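Local coordinates for regulatory protein RecX (Lactobacillus salivarius, PDB 3E3V), which probably modulates the activity of the recombinase RecA, this construct being the part of the protein that holds three successive three-helix domains, at residues E54-N57 / K58-L62; K96-D99 / D100-E104; D154-D157 / T158-E162; N140-K143 / Q144-T148. All coordinates share one frame; numbering follows the deposited sequence.

Interaction 1 of 4, residues E54-N57 / K58-L62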
ATOM      1  N   GLU A  54      10.943 -19.007  15.577  1.00 36.10           N
ATOM      2  CA  GLU A  54      11.586 -18.511  16.790  1.00 35.63           C
ATOM      3  C   GLU A  54      12.157 -17.123  16.509  1.00 31.54           C
ATOM      4  O   GLU A  54      11.986 -16.192  17.295  1.00 31.86           O
ATOM      5  CB  GLU A  54      12.705 -19.464  17.223  1.00 37.26           C
ATOM      6  CG  GLU A  54      13.352 -19.115  18.558  1.00 41.43           C
ATOM      7  CD  GLU A  54      14.597 -19.952  18.843  1.00 44.71           C
ATOM      8  OE1 GLU A  54      14.527 -21.194  18.697  1.00 46.86           O
ATOM      9  OE2 GLU A  54      15.640 -19.367  19.208  1.00 44.05           O
ATOM     10  N   ILE A  55      12.820 -16.990  15.369  1.00 30.03           N
ATOM     11  CA  ILE A  55      13.422 -15.725  14.948  1.00 29.05           C
ATOM     12  C   ILE A  55      12.368 -14.642  14.728  1.00 27.77           C
ATOM     13  O   ILE A  55      12.511 -13.517  15.207  1.00 26.03           O
ATOM     14  CB  ILE A  55      14.235 -15.927  13.650  1.00 28.35           C
ATOM     15  CG1 ILE A  55      15.361 -16.924  13.917  1.00 28.78           C
ATOM     16  CG2 ILE A  55      14.817 -14.596  13.162  1.00 28.52           C
ATOM     17  CD1 ILE A  55      16.187 -17.268  12.696  1.00 29.67           C
ATOM     18  N   ILE A  56      11.295 -14.995  14.025  1.00 28.11           N
ATOM     19  CA  ILE A  56      10.217 -14.052  13.739  1.00 26.52           C
ATOM     20  C   ILE A  56       9.539 -13.501  14.998  1.00 26.20           C
ATOM     21  O   ILE A  56       9.305 -12.302  15.100  1.00 25.43           O
ATOM     22  CB  ILE A  56       9.132 -14.694  12.831  1.00 27.14           C
ATOM     23  CG1 ILE A  56       9.736 -15.063  11.471  1.00 23.63           C
ATOM     24  CG2 ILE A  56       7.949 -13.730  12.652  1.00 25.46           C
ATOM     25  CD1 ILE A  56      10.280 -13.889  10.685  1.00 24.13           C
ATOM     26  N   ASN A  57       9.208 -14.373  15.945  1.00 28.02           N
ATOM     27  CA  ASN A  57       8.566 -13.934  17.180  1.00 28.77           C
ATOM     28  C   ASN A  57       9.464 -12.997  17.971  1.00 26.87           C
ATOM     29  O   ASN A  57       8.998 -12.022  18.562  1.00 30.67           O
ATOM     30  CB  ASN A  57       8.195 -15.132  18.049  1.00 32.86           C
ATOM     31  CG  ASN A  57       7.027 -15.905  17.488  1.00 37.38           C
ATOM     32  OD1 ASN A  57       5.986 -15.332  17.171  1.00 38.81           O
ATOM     33  ND2 ASN A  57       7.193 -17.217  17.358  1.00 39.78           N
ATOM     34  N   LYS A  58      10.749 -13.311  18.000  1.00 25.88           N
ATOM     35  CA  LYS A  58      11.713 -12.484  18.707  1.00 26.02           C
ATOM     36  C   LYS A  58      11.757 -11.114  18.034  1.00 24.04           C
ATOM     37  O   LYS A  58      11.722 -10.082  18.705  1.00 24.35           O
ATOM     38  CB  LYS A  58      13.098 -13.140  18.670  1.00 27.91           C
ATOM     39  CG  LYS A  58      14.202 -12.339  19.350  1.00 30.82           C
ATOM     40  CD  LYS A  58      13.820 -11.949  20.759  1.00 33.43           C
ATOM     41  CE  LYS A  58      15.059 -11.746  21.610  1.00 35.42           C
ATOM     42  NZ  LYS A  58      15.848 -13.007  21.707  1.00 37.76           N
ATOM     43  N   LEU A  59      11.832 -11.106  16.705  1.00 21.86           N
ATOM     44  CA  LEU A  59      11.865  -9.846  15.969  1.00 20.93           C
ATOM     45  C   LEU A  59      10.592  -9.038  16.203  1.00 22.67           C
ATOM     46  O   LEU A  59      10.633  -7.812  16.294  1.00 22.26           O
ATOM     47  CB  LEU A  59      12.044 -10.105  14.474  1.00 22.89           C
ATOM     48  CG  LEU A  59      13.363 -10.762  14.072  1.00 22.86           C
ATOM     49  CD1 LEU A  59      13.404 -10.947  12.550  1.00 24.28           C
ATOM     50  CD2 LEU A  59      14.525  -9.906  14.532  1.00 22.66           C
ATOM     51  N   ILE A  60       9.454  -9.720  16.296  1.00 23.46           N
ATOM     52  CA  ILE A  60       8.196  -9.022  16.542  1.00 25.07           C
ATOM     53  C   ILE A  60       8.238  -8.419  17.940  1.00 25.58           C
ATOM     54  O   ILE A  60       7.806  -7.288  18.157  1.00 25.95           O
ATOM     55  CB  ILE A  60       6.999  -9.982  16.455  1.00 26.74           C
ATOM     56  CG1 ILE A  60       6.836 -10.480  15.014  1.00 26.73           C
ATOM     57  CG2 ILE A  60       5.741  -9.287  16.968  1.00 26.72           C
ATOM     58  CD1 ILE A  60       5.823 -11.601  14.877  1.00 28.38           C
ATOM     59  N   ASP A  61       8.766  -9.186  18.887  1.00 26.70           N
ATOM     60  CA  ASP A  61       8.875  -8.742  20.277  1.00 26.72           C
ATOM     61  C   ASP A  61       9.737  -7.480  20.380  1.00 26.91           C
ATOM     62  O   ASP A  61       9.404  -6.552  21.115  1.00 26.17           O
ATOM     63  CB  ASP A  61       9.480  -9.859  21.130  1.00 27.76           C
ATOM     64  CG  ASP A  61       9.493  -9.521  22.603  1.00 30.58           C
ATOM     65  OD1 ASP A  61       8.409  -9.216  23.139  1.00 29.67           O
ATOM     66  OD2 ASP A  61      10.584  -9.565  23.223  1.00 31.63           O
ATOM     67  N   LEU A  62      10.837  -7.455  19.629  1.00 26.75           N
ATOM     68  CA  LEU A  62      11.748  -6.315  19.609  1.00 27.00           C
ATOM     69  C   LEU A  62      11.206  -5.212  18.701  1.00 28.41           C
ATOM     70  O   LEU A  62      11.856  -4.184  18.484  1.00 29.77           O
ATOM     71  CB  LEU A  62      13.125  -6.766  19.118  1.00 25.63           C
ATOM     72  CG  LEU A  62      13.825  -7.807  19.998  1.00 26.20           C
ATOM     73  CD1 LEU A  62      15.054  -8.372  19.291  1.00 22.31           C
ATOM     74  CD2 LEU A  62      14.213  -7.149  21.329  1.00 24.69           C
TER
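I55 and L59 meet one helical turn apart, and they are tied twice: by backbone polarity and by side-chain packing. The carbonyl of I55 accepts the amide of L59, N to O 2.9 Å, in a nearly straight bond with an N-H...O angle of 162°. Its neighbours follow the same rule. I56 O receives I60 N at 2.8 Å, and N57 O receives D61 N at 2.9 Å. The first rung is longer, K58 N to E54 O at 3.2 Å. Within the second half, L62 N still finds K58 O, so five consecutive amides and five carbonyls are satisfied by the backbone alone. The carboxylate of E54 and the ammonium of K58 have opposite charges but do not meet.

Hydrocarbon lines one side of the polar ladder. L59 carries CG beside its own backbone N (chi1 -64°), which brings that carbon against the carbonyl oxygen of the previous turn, CG to I55 O 3.1 Å. Its CD1 then runs alongside I55 CG2 at 4.0 Å, the two side chains pointing the same way. The next pair differs in style: I56 CG2 touches I60 CD1 at 3.7 Å with the chains crossing at a slant.

I55, I56 and L59 are buried and I60 partly so. I55 and L59 are covered by Y21 and A24 of helix 14-29, while I56 and I60 share R35 and I65. The pattern is that of an amphipathic alpha-helix, here helix 49-61, whose segment 54-57 falls in the first three-helix domain of RecX.

Interaction 2 of 4, residues K96-D99 / D100-E104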
ATOM      1  N   LYS A  96       2.412  -7.992  -0.616  1.00 33.89           N
ATOM      2  CA  LYS A  96       3.571  -7.943   0.270  1.00 33.62           C
ATOM      3  C   LYS A  96       3.365  -8.851   1.480  1.00 32.78           C
ATOM      4  O   LYS A  96       4.231  -8.955   2.344  1.00 32.40           O
ATOM      5  CB  LYS A  96       3.806  -6.506   0.745  1.00 36.43           C
ATOM      6  CG  LYS A  96       4.440  -5.592  -0.282  1.00 38.82           C
ATOM      7  CD  LYS A  96       5.920  -5.921  -0.451  1.00 41.34           C
ATOM      8  CE  LYS A  96       6.614  -4.964  -1.403  1.00 42.08           C
ATOM      9  NZ  LYS A  96       8.081  -5.227  -1.464  1.00 43.93           N
ATOM     10  N   GLY A  97       2.207  -9.491   1.556  1.00 31.51           N
ATOM     11  CA  GLY A  97       1.938 -10.376   2.675  1.00 33.76           C
ATOM     12  C   GLY A  97       1.189  -9.759   3.850  1.00 34.11           C
ATOM     13  O   GLY A  97       1.175 -10.333   4.938  1.00 33.76           O
ATOM     14  N   ILE A  98       0.566  -8.603   3.645  1.00 33.82           N
ATOM     15  CA  ILE A  98      -0.187  -7.943   4.707  1.00 35.75           C
ATOM     16  C   ILE A  98      -1.612  -8.496   4.799  1.00 39.59           C
ATOM     17  O   ILE A  98      -2.315  -8.599   3.792  1.00 41.30           O
ATOM     18  CB  ILE A  98      -0.251  -6.410   4.473  1.00 36.11           C
ATOM     19  CG1 ILE A  98       1.160  -5.812   4.521  1.00 34.71           C
ATOM     20  CG2 ILE A  98      -1.144  -5.748   5.518  1.00 33.03           C
ATOM     21  CD1 ILE A  98       1.859  -5.960   5.865  1.00 32.86           C
ATOM     22  N   ASP A  99      -2.031  -8.849   6.011  1.00 41.07           N
ATOM     23  CA  ASP A  99      -3.370  -9.379   6.240  1.00 43.76           C
ATOM     24  C   ASP A  99      -4.401  -8.358   5.788  1.00 43.75           C
ATOM     25  O   ASP A  99      -4.187  -7.156   5.929  1.00 42.20           O
ATOM     26  CB  ASP A  99      -3.576  -9.679   7.729  1.00 46.74           C
ATOM     27  CG  ASP A  99      -2.575 -10.694   8.271  1.00 51.06           C
ATOM     28  OD1 ASP A  99      -2.578 -11.850   7.787  1.00 51.68           O
ATOM     29  OD2 ASP A  99      -1.786 -10.332   9.179  1.00 52.67           O
ATOM     30  N   ASP A 100      -5.520  -8.835   5.248  1.00 44.47           N
ATOM     31  CA  ASP A 100      -6.572  -7.940   4.780  1.00 43.72           C
ATOM     32  C   ASP A 100      -6.997  -7.016   5.908  1.00 43.43           C
ATOM     33  O   ASP A 100      -7.241  -5.824   5.694  1.00 42.71           O
ATOM     34  CB  ASP A 100      -7.792  -8.730   4.296  1.00 47.38           C
ATOM     35  CG  ASP A 100      -7.524  -9.508   3.025  1.00 50.54           C
ATOM     36  OD1 ASP A 100      -6.979  -8.914   2.071  1.00 52.09           O
ATOM     37  OD2 ASP A 100      -7.870 -10.711   2.974  1.00 52.43           O
ATOM     38  N   ASN A 101      -7.086  -7.579   7.109  1.00 41.70           N
ATOM     39  CA  ASN A 101      -7.493  -6.829   8.286  1.00 41.31           C
ATOM     40  C   ASN A 101      -6.525  -5.687   8.596  1.00 37.73           C
ATOM     41  O   ASN A 101      -6.939  -4.574   8.923  1.00 37.50           O
ATOM     42  CB  ASN A 101      -7.600  -7.781   9.481  1.00 45.84           C
ATOM     43  CG  ASN A 101      -8.102  -7.092  10.731  1.00 50.49           C
ATOM     44  OD1 ASN A 101      -7.363  -6.357  11.390  1.00 54.31           O
ATOM     45  ND2 ASN A 101      -9.370  -7.316  11.060  1.00 52.75           N
ATOM     46  N   ILE A 102      -5.232  -5.965   8.489  1.00 34.44           N
ATOM     47  CA  ILE A 102      -4.224  -4.950   8.759  1.00 31.41           C
ATOM     48  C   ILE A 102      -4.218  -3.861   7.687  1.00 30.30           C
ATOM     49  O   ILE A 102      -4.060  -2.683   7.995  1.00 29.64           O
ATOM     50  CB  ILE A 102      -2.834  -5.592   8.879  1.00 30.58           C
ATOM     51  CG1 ILE A 102      -2.778  -6.401  10.180  1.00 31.11           C
ATOM     52  CG2 ILE A 102      -1.745  -4.522   8.836  1.00 28.16           C
ATOM     53  CD1 ILE A 102      -1.474  -7.124  10.408  1.00 31.59           C
ATOM     54  N   ALA A 103      -4.397  -4.260   6.430  1.00 29.50           N
ATOM     55  CA  ALA A 103      -4.437  -3.308   5.324  1.00 30.24           C
ATOM     56  C   ALA A 103      -5.636  -2.367   5.504  1.00 30.06           C
ATOM     57  O   ALA A 103      -5.514  -1.145   5.387  1.00 27.05           O
ATOM     58  CB  ALA A 103      -4.552  -4.060   3.993  1.00 28.07           C
ATOM     59  N   GLU A 104      -6.792  -2.952   5.797  1.00 32.65           N
ATOM     60  CA  GLU A 104      -8.020  -2.193   5.990  1.00 34.70           C
ATOM     61  C   GLU A 104      -7.911  -1.176   7.123  1.00 34.19           C
ATOM     62  O   GLU A 104      -8.382  -0.050   6.995  1.00 35.02           O
ATOM     63  CB  GLU A 104      -9.178  -3.166   6.220  1.00 38.59           C
ATOM     64  CG  GLU A 104      -9.569  -3.898   4.942  1.00 44.31           C
ATOM     65  CD  GLU A 104     -10.496  -5.079   5.175  1.00 49.55           C
ATOM     66  OE1 GLU A 104     -11.503  -4.923   5.903  1.00 51.30           O
ATOM     67  OE2 GLU A 104     -10.221  -6.165   4.607  1.00 50.63           O
TER
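I102 bridges two residues of the preceding loop, I98 and D99, and its side chain can be read atom by atom. CB sits 3.6 Å from D99 O and a little farther from the methyl CG2 of I98. At CB the chain forks. CG2, placed anti to the backbone N by the first torsion (chi1 -70° for CG1), meets I98 CG2 at 3.6 Å, the two isoleucines crossing at about a right angle. The other arm goes to the aspartate: CG1 skims D99 CB and OD2, both at 4.2 Å, and the terminal CD1 comes 3.4 Å from D99 OD2, a methyl laid against a carboxylate oxygen.

The setting is the start of helix 100-107, in the second three-helix domain of RecX. Helix 86-94 is closed by a Schellman motif in which G97 takes a positive phi, and the chain passes through I98 before turning into the new helix. D99 holds the N-cap position, but its side chain makes no capping bond; the regular backbone ladder begins with A103 N donating to D99 O at 2.9 Å with an N-H...O angle of 164°, nearly along the C=O axis. One residue on, E104 N binds D100 O.

I98 CG2 also reaches A103 CB, 4.1 Å away, and both residues touch L93 of helix 86-94. I102 in turn packs on D67 and A71 of helix 67-81. The carboxylate of D100 finds its partner outside the turn, where OD1 makes a salt bridge with K90.

Interaction 3 of 4, residues D154-D157 / T158-E162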
ATOM      1  N   ASP A 154     -18.357   6.101  -5.319  1.00 28.90           N
ATOM      2  CA  ASP A 154     -18.814   7.249  -4.531  1.00 29.02           C
ATOM      3  C   ASP A 154     -17.783   8.362  -4.484  1.00 27.91           C
ATOM      4  O   ASP A 154     -18.116   9.528  -4.646  1.00 28.13           O
ATOM      5  CB  ASP A 154     -19.175   6.834  -3.098  1.00 31.31           C
ATOM      6  CG  ASP A 154     -20.360   5.873  -3.040  1.00 31.47           C
ATOM      7  OD1 ASP A 154     -21.138   5.805  -4.014  1.00 31.38           O
ATOM      8  OD2 ASP A 154     -20.519   5.192  -2.009  1.00 35.10           O
ATOM      9  N   ILE A 155     -16.528   7.997  -4.253  1.00 27.79           N
ATOM     10  CA  ILE A 155     -15.447   8.979  -4.199  1.00 25.12           C
ATOM     11  C   ILE A 155     -15.321   9.691  -5.545  1.00 22.15           C
ATOM     12  O   ILE A 155     -15.106  10.903  -5.603  1.00 21.13           O
ATOM     13  CB  ILE A 155     -14.103   8.287  -3.820  1.00 24.75           C
ATOM     14  CG1 ILE A 155     -14.170   7.827  -2.360  1.00 24.88           C
ATOM     15  CG2 ILE A 155     -12.921   9.243  -3.989  1.00 21.76           C
ATOM     16  CD1 ILE A 155     -14.256   8.979  -1.368  1.00 23.22           C
ATOM     17  N   ILE A 156     -15.463   8.926  -6.625  1.00 22.77           N
ATOM     18  CA  ILE A 156     -15.371   9.456  -7.984  1.00 20.73           C
ATOM     19  C   ILE A 156     -16.532  10.427  -8.276  1.00 21.74           C
ATOM     20  O   ILE A 156     -16.338  11.480  -8.893  1.00 21.13           O
ATOM     21  CB  ILE A 156     -15.325   8.281  -9.017  1.00 20.14           C
ATOM     22  CG1 ILE A 156     -14.023   7.484  -8.823  1.00 18.32           C
ATOM     23  CG2 ILE A 156     -15.385   8.806 -10.442  1.00 20.12           C
ATOM     24  CD1 ILE A 156     -13.896   6.268  -9.710  1.00 20.79           C
ATOM     25  N   ASP A 157     -17.730  10.088  -7.816  1.00 22.50           N
ATOM     26  CA  ASP A 157     -18.892  10.960  -8.017  1.00 23.83           C
ATOM     27  C   ASP A 157     -18.670  12.295  -7.308  1.00 23.04           C
ATOM     28  O   ASP A 157     -19.042  13.352  -7.806  1.00 23.89           O
ATOM     29  CB  ASP A 157     -20.163  10.309  -7.465  1.00 23.65           C
ATOM     30  CG  ASP A 157     -20.665   9.181  -8.330  1.00 28.11           C
ATOM     31  OD1 ASP A 157     -20.332   9.167  -9.532  1.00 29.62           O
ATOM     32  OD2 ASP A 157     -21.401   8.313  -7.810  1.00 31.12           O
ATOM     33  N   THR A 158     -18.073  12.239  -6.132  1.00 22.22           N
ATOM     34  CA  THR A 158     -17.795  13.450  -5.373  1.00 23.78           C
ATOM     35  C   THR A 158     -16.705  14.257  -6.089  1.00 23.54           C
ATOM     36  O   THR A 158     -16.743  15.490  -6.111  1.00 23.06           O
ATOM     37  CB  THR A 158     -17.353  13.081  -3.943  1.00 24.16           C
ATOM     38  OG1 THR A 158     -18.394  12.312  -3.333  1.00 24.03           O
ATOM     39  CG2 THR A 158     -17.087  14.345  -3.092  1.00 18.94           C
ATOM     40  N   ILE A 159     -15.739  13.560  -6.682  1.00 22.57           N
ATOM     41  CA  ILE A 159     -14.666  14.232  -7.417  1.00 23.36           C
ATOM     42  C   ILE A 159     -15.260  14.953  -8.633  1.00 25.47           C
ATOM     43  O   ILE A 159     -14.914  16.103  -8.914  1.00 24.62           O
ATOM     44  CB  ILE A 159     -13.605  13.222  -7.898  1.00 22.39           C
ATOM     45  CG1 ILE A 159     -12.775  12.732  -6.701  1.00 22.21           C
ATOM     46  CG2 ILE A 159     -12.727  13.853  -8.975  1.00 21.68           C
ATOM     47  CD1 ILE A 159     -11.939  11.473  -6.992  1.00 19.90           C
ATOM     48  N   ILE A 160     -16.156  14.264  -9.341  1.00 25.80           N
ATOM     49  CA  ILE A 160     -16.821  14.818 -10.518  1.00 26.97           C
ATOM     50  C   ILE A 160     -17.645  16.057 -10.156  1.00 27.55           C
ATOM     51  O   ILE A 160     -17.673  17.033 -10.911  1.00 27.30           O
ATOM     52  CB  ILE A 160     -17.757  13.772 -11.180  1.00 26.78           C
ATOM     53  CG1 ILE A 160     -16.940  12.588 -11.696  1.00 27.61           C
ATOM     54  CG2 ILE A 160     -18.540  14.409 -12.324  1.00 26.77           C
ATOM     55  CD1 ILE A 160     -15.887  12.969 -12.712  1.00 24.40           C
ATOM     56  N   GLN A 161     -18.321  16.019  -9.008  1.00 27.56           N
ATOM     57  CA  GLN A 161     -19.128  17.159  -8.569  1.00 29.72           C
ATOM     58  C   GLN A 161     -18.184  18.323  -8.285  1.00 32.12           C
ATOM     59  O   GLN A 161     -18.481  19.477  -8.597  1.00 32.42           O
ATOM     60  CB  GLN A 161     -19.929  16.794  -7.305  1.00 31.13           C
ATOM     61  CG  GLN A 161     -20.655  17.960  -6.625  1.00 32.10           C
ATOM     62  CD  GLN A 161     -21.500  17.513  -5.426  1.00 35.15           C
ATOM     63  OE1 GLN A 161     -21.258  16.453  -4.835  1.00 37.68           O
ATOM     64  NE2 GLN A 161     -22.487  18.329  -5.057  1.00 35.83           N
ATOM     65  N   GLU A 162     -17.030  18.000  -7.710  1.00 33.87           N
ATOM     66  CA  GLU A 162     -16.021  18.992  -7.367  1.00 35.66           C
ATOM     67  C   GLU A 162     -15.430  19.633  -8.616  1.00 36.23           C
ATOM     68  O   GLU A 162     -15.276  20.852  -8.688  1.00 34.15           O
ATOM     69  CB  GLU A 162     -14.906  18.334  -6.556  1.00 39.56           C
ATOM     70  CG  GLU A 162     -14.313  19.221  -5.481  1.00 44.80           C
ATOM     71  CD  GLU A 162     -15.354  19.640  -4.465  1.00 47.25           C
ATOM     72  OE1 GLU A 162     -16.047  18.743  -3.931  1.00 49.42           O
ATOM     73  OE2 GLU A 162     -15.480  20.859  -4.204  1.00 47.55           O
TER
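T158 holds its hydroxyl beside its own backbone N, OG1 anti to the carbonyl carbon (chi1 -58°), and this torsion swings OG1 back to the carbonyl of D154, one turn earlier. The result is a familiar side-chain-to-backbone bond inside an alpha-helix, here helix 153-165 of the third three-helix domain of RecX. D154 O thus accepts twice, from T158 N and from T158 OG1, each at 3.1 Å and from opposite faces of the carbonyl plane. Because the hydroxyl is the donor to D154 O, its rotation is fixed by this bond.

The remaining rungs are ordinary: I159 N donates to I155 O at 2.9 Å, I160 N to I156 O at 2.8 Å, and Q161 N to D157 O at 3.0 Å. I159 also turns CG1 beside its own N (chi1 -73°), so that this arm lies against the carbonyl oxygen of I155 and its CD1 continues to the methyl branch of that residue.

The inward sides of the helix meet different partners. I155 and T158 touch helix 112-129, through Q115 and V116 among others, whereas I156 packs on K143, L146 and L147 of helix 135-148 and I160 on Q139. Across the turn, I156 and I160 barely meet, CG2 to CG1 at 4.3 Å. The tighter apolar pair is slanted, I155 CG2 standing 3.9 Å from I159 CD1.

Interaction 4 of 4, residues N140-K143 / Q144-T148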
ATOM      1  N   ASN A 140     -16.489  10.350 -18.718  1.00 28.83           N
ATOM      2  CA  ASN A 140     -16.376   8.896 -18.805  1.00 28.75           C
ATOM      3  C   ASN A 140     -14.904   8.495 -18.724  1.00 27.86           C
ATOM      4  O   ASN A 140     -14.543   7.583 -17.977  1.00 26.28           O
ATOM      5  CB  ASN A 140     -16.962   8.374 -20.121  1.00 29.04           C
ATOM      6  CG  ASN A 140     -18.471   8.482 -20.176  1.00 33.28           C
ATOM      7  OD1 ASN A 140     -19.166   8.105 -19.230  1.00 35.38           O
ATOM      8  ND2 ASN A 140     -18.991   8.985 -21.289  1.00 37.39           N
ATOM      9  N   LYS A 141     -14.061   9.173 -19.498  1.00 25.72           N
ATOM     10  CA  LYS A 141     -12.631   8.876 -19.493  1.00 26.97           C
ATOM     11  C   LYS A 141     -12.037   9.143 -18.111  1.00 25.10           C
ATOM     12  O   LYS A 141     -11.219   8.375 -17.631  1.00 25.63           O
ATOM     13  CB  LYS A 141     -11.892   9.727 -20.532  1.00 29.00           C
ATOM     14  CG  LYS A 141     -12.152   9.358 -21.989  1.00 30.05           C
ATOM     15  CD  LYS A 141     -11.397  10.317 -22.911  1.00 33.79           C
ATOM     16  CE  LYS A 141     -11.495   9.935 -24.385  1.00 33.46           C
ATOM     17  NZ  LYS A 141     -12.912   9.855 -24.814  1.00 37.84           N
ATOM     18  N   ILE A 142     -12.448  10.233 -17.477  1.00 22.95           N
ATOM     19  CA  ILE A 142     -11.922  10.563 -16.153  1.00 23.93           C
ATOM     20  C   ILE A 142     -12.356   9.531 -15.103  1.00 24.90           C
ATOM     21  O   ILE A 142     -11.533   9.062 -14.316  1.00 23.43           O
ATOM     22  CB  ILE A 142     -12.342  12.006 -15.728  1.00 22.52           C
ATOM     23  CG1 ILE A 142     -11.665  13.034 -16.655  1.00 22.31           C
ATOM     24  CG2 ILE A 142     -11.912  12.283 -14.301  1.00 22.61           C
ATOM     25  CD1 ILE A 142     -12.186  14.462 -16.501  1.00 22.79           C
ATOM     26  N   LYS A 143     -13.638   9.167 -15.105  1.00 25.03           N
ATOM     27  CA  LYS A 143     -14.144   8.171 -14.161  1.00 26.03           C
ATOM     28  C   LYS A 143     -13.389   6.855 -14.330  1.00 23.80           C
ATOM     29  O   LYS A 143     -13.030   6.191 -13.359  1.00 23.68           O
ATOM     30  CB  LYS A 143     -15.632   7.914 -14.407  1.00 26.75           C
ATOM     31  CG  LYS A 143     -16.544   9.033 -13.941  1.00 33.76           C
ATOM     32  CD  LYS A 143     -17.816   9.087 -14.779  1.00 38.02           C
ATOM     33  CE  LYS A 143     -18.813  10.079 -14.210  1.00 41.38           C
ATOM     34  NZ  LYS A 143     -19.299   9.626 -12.876  1.00 46.83           N
ATOM     35  N   GLN A 144     -13.167   6.492 -15.584  1.00 22.99           N
ATOM     36  CA  GLN A 144     -12.480   5.265 -15.955  1.00 24.32           C
ATOM     37  C   GLN A 144     -11.052   5.262 -15.414  1.00 24.13           C
ATOM     38  O   GLN A 144     -10.588   4.282 -14.821  1.00 23.59           O
ATOM     39  CB  GLN A 144     -12.475   5.156 -17.483  1.00 26.17           C
ATOM     40  CG  GLN A 144     -11.978   3.844 -18.052  1.00 32.50           C
ATOM     41  CD  GLN A 144     -12.032   3.834 -19.573  1.00 35.58           C
ATOM     42  OE1 GLN A 144     -13.088   4.090 -20.168  1.00 37.03           O
ATOM     43  NE2 GLN A 144     -10.893   3.552 -20.212  1.00 33.14           N
ATOM     44  N   SER A 145     -10.351   6.366 -15.624  1.00 22.15           N
ATOM     45  CA  SER A 145      -8.979   6.486 -15.151  1.00 24.43           C
ATOM     46  C   SER A 145      -8.921   6.345 -13.620  1.00 23.05           C
ATOM     47  O   SER A 145      -8.085   5.614 -13.080  1.00 21.47           O
ATOM     48  CB  SER A 145      -8.397   7.841 -15.591  1.00 23.81           C
ATOM     49  OG  SER A 145      -7.052   7.973 -15.156  1.00 29.96           O
ATOM     50  N   LEU A 146      -9.815   7.044 -12.926  1.00 22.28           N
ATOM     51  CA  LEU A 146      -9.861   6.986 -11.463  1.00 21.79           C
ATOM     52  C   LEU A 146     -10.220   5.582 -10.947  1.00 20.57           C
ATOM     53  O   LEU A 146      -9.731   5.162  -9.895  1.00 19.06           O
ATOM     54  CB  LEU A 146     -10.864   8.018 -10.926  1.00 21.15           C
ATOM     55  CG  LEU A 146     -10.466   9.478 -11.118  1.00 22.08           C
ATOM     56  CD1 LEU A 146     -11.634  10.407 -10.816  1.00 24.00           C
ATOM     57  CD2 LEU A 146      -9.292   9.779 -10.223  1.00 25.96           C
ATOM     58  N   LEU A 147     -11.085   4.873 -11.673  1.00 18.93           N
ATOM     59  CA  LEU A 147     -11.461   3.517 -11.293  1.00 20.39           C
ATOM     60  C   LEU A 147     -10.264   2.580 -11.375  1.00 19.35           C
ATOM     61  O   LEU A 147     -10.010   1.817 -10.447  1.00 21.27           O
ATOM     62  CB  LEU A 147     -12.573   2.956 -12.189  1.00 18.94           C
ATOM     63  CG  LEU A 147     -14.024   3.344 -11.918  1.00 18.39           C
ATOM     64  CD1 LEU A 147     -14.902   2.726 -12.984  1.00 18.47           C
ATOM     65  CD2 LEU A 147     -14.460   2.864 -10.526  1.00 18.83           C
ATOM     66  N   THR A 148      -9.523   2.639 -12.476  1.00 20.25           N
ATOM     67  CA  THR A 148      -8.366   1.764 -12.633  1.00 19.75           C
ATOM     68  C   THR A 148      -7.263   2.080 -11.617  1.00 20.70           C
ATOM     69  O   THR A 148      -6.393   1.243 -11.347  1.00 19.73           O
ATOM     70  CB  THR A 148      -7.797   1.828 -14.075  1.00 21.42           C
ATOM     71  OG1 THR A 148      -7.370   3.161 -14.377  1.00 24.99           O
ATOM     72  CG2 THR A 148      -8.859   1.416 -15.074  1.00 18.69           C
TER
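Peptide groups are the flat units through which N140-K143 meets Q144-T148, and each carbonyl takes its main-chain donor at a tilt from its plane. L146 N is the least tilted, 18° from the plane of the I142 carbonyl, N to O 3.0 Å; the amides of Q144 and S145 lean somewhat more from the planes of the N140 and K141 carbonyls. K143 O receives L147 N at 2.9 Å. At the oxygens, aliphatic carbons come close as well: Q144 CB lies 3.2 Å from N140 O, L147 CG 3.3 Å from K143 O and L146 CG 3.4 Å from I142 O.

The approach of L146 follows from its first torsion, CG standing beside its own backbone N (chi1 -68°). From there L146 CD1 continues to I142 CG2, 4.0 Å away, and the two side chains run side by side in the same direction. The pair puts two buried apolar residues one turn apart on the same side of the helix.

Near the end of the helix a hydroxyl joins the backbone network. T148 OG1 donates to S145 O at 2.9 Å, entering well off the carbonyl axis at a C=O...O angle of 119°, while T148 N bonds to Q144 O.

I142 turns its buried side to A123 and L126 of helix 112-129 and to L163 of helix 153-165, and S145 also touches L126. L146 is covered by F151 in the following loop. Helix 135-148 thereby packs against both helix 112-129 and helix 153-165 in the third three-helix domain.

In chain order the contacts run interaction 1, interaction 2, interaction 4 and interaction 3, on helix 49-61, at the start of helix 100-107, and on helices 135-148 and 153-165. Interaction 1 lies at one end of this all-helical, elongated chain, with interactions 3 and 4 beyond the centre on the opposite side, about 44 and 43 Å away between centres. Interaction 2 falls between, about 19 Å from interaction 1. Only interactions 3 and 4 touch: their centres are about 11 Å apart, and a weak, long ion pair joins K143 to D157 beside the packing. The arrangement is consistent with three-helix domains strung in series.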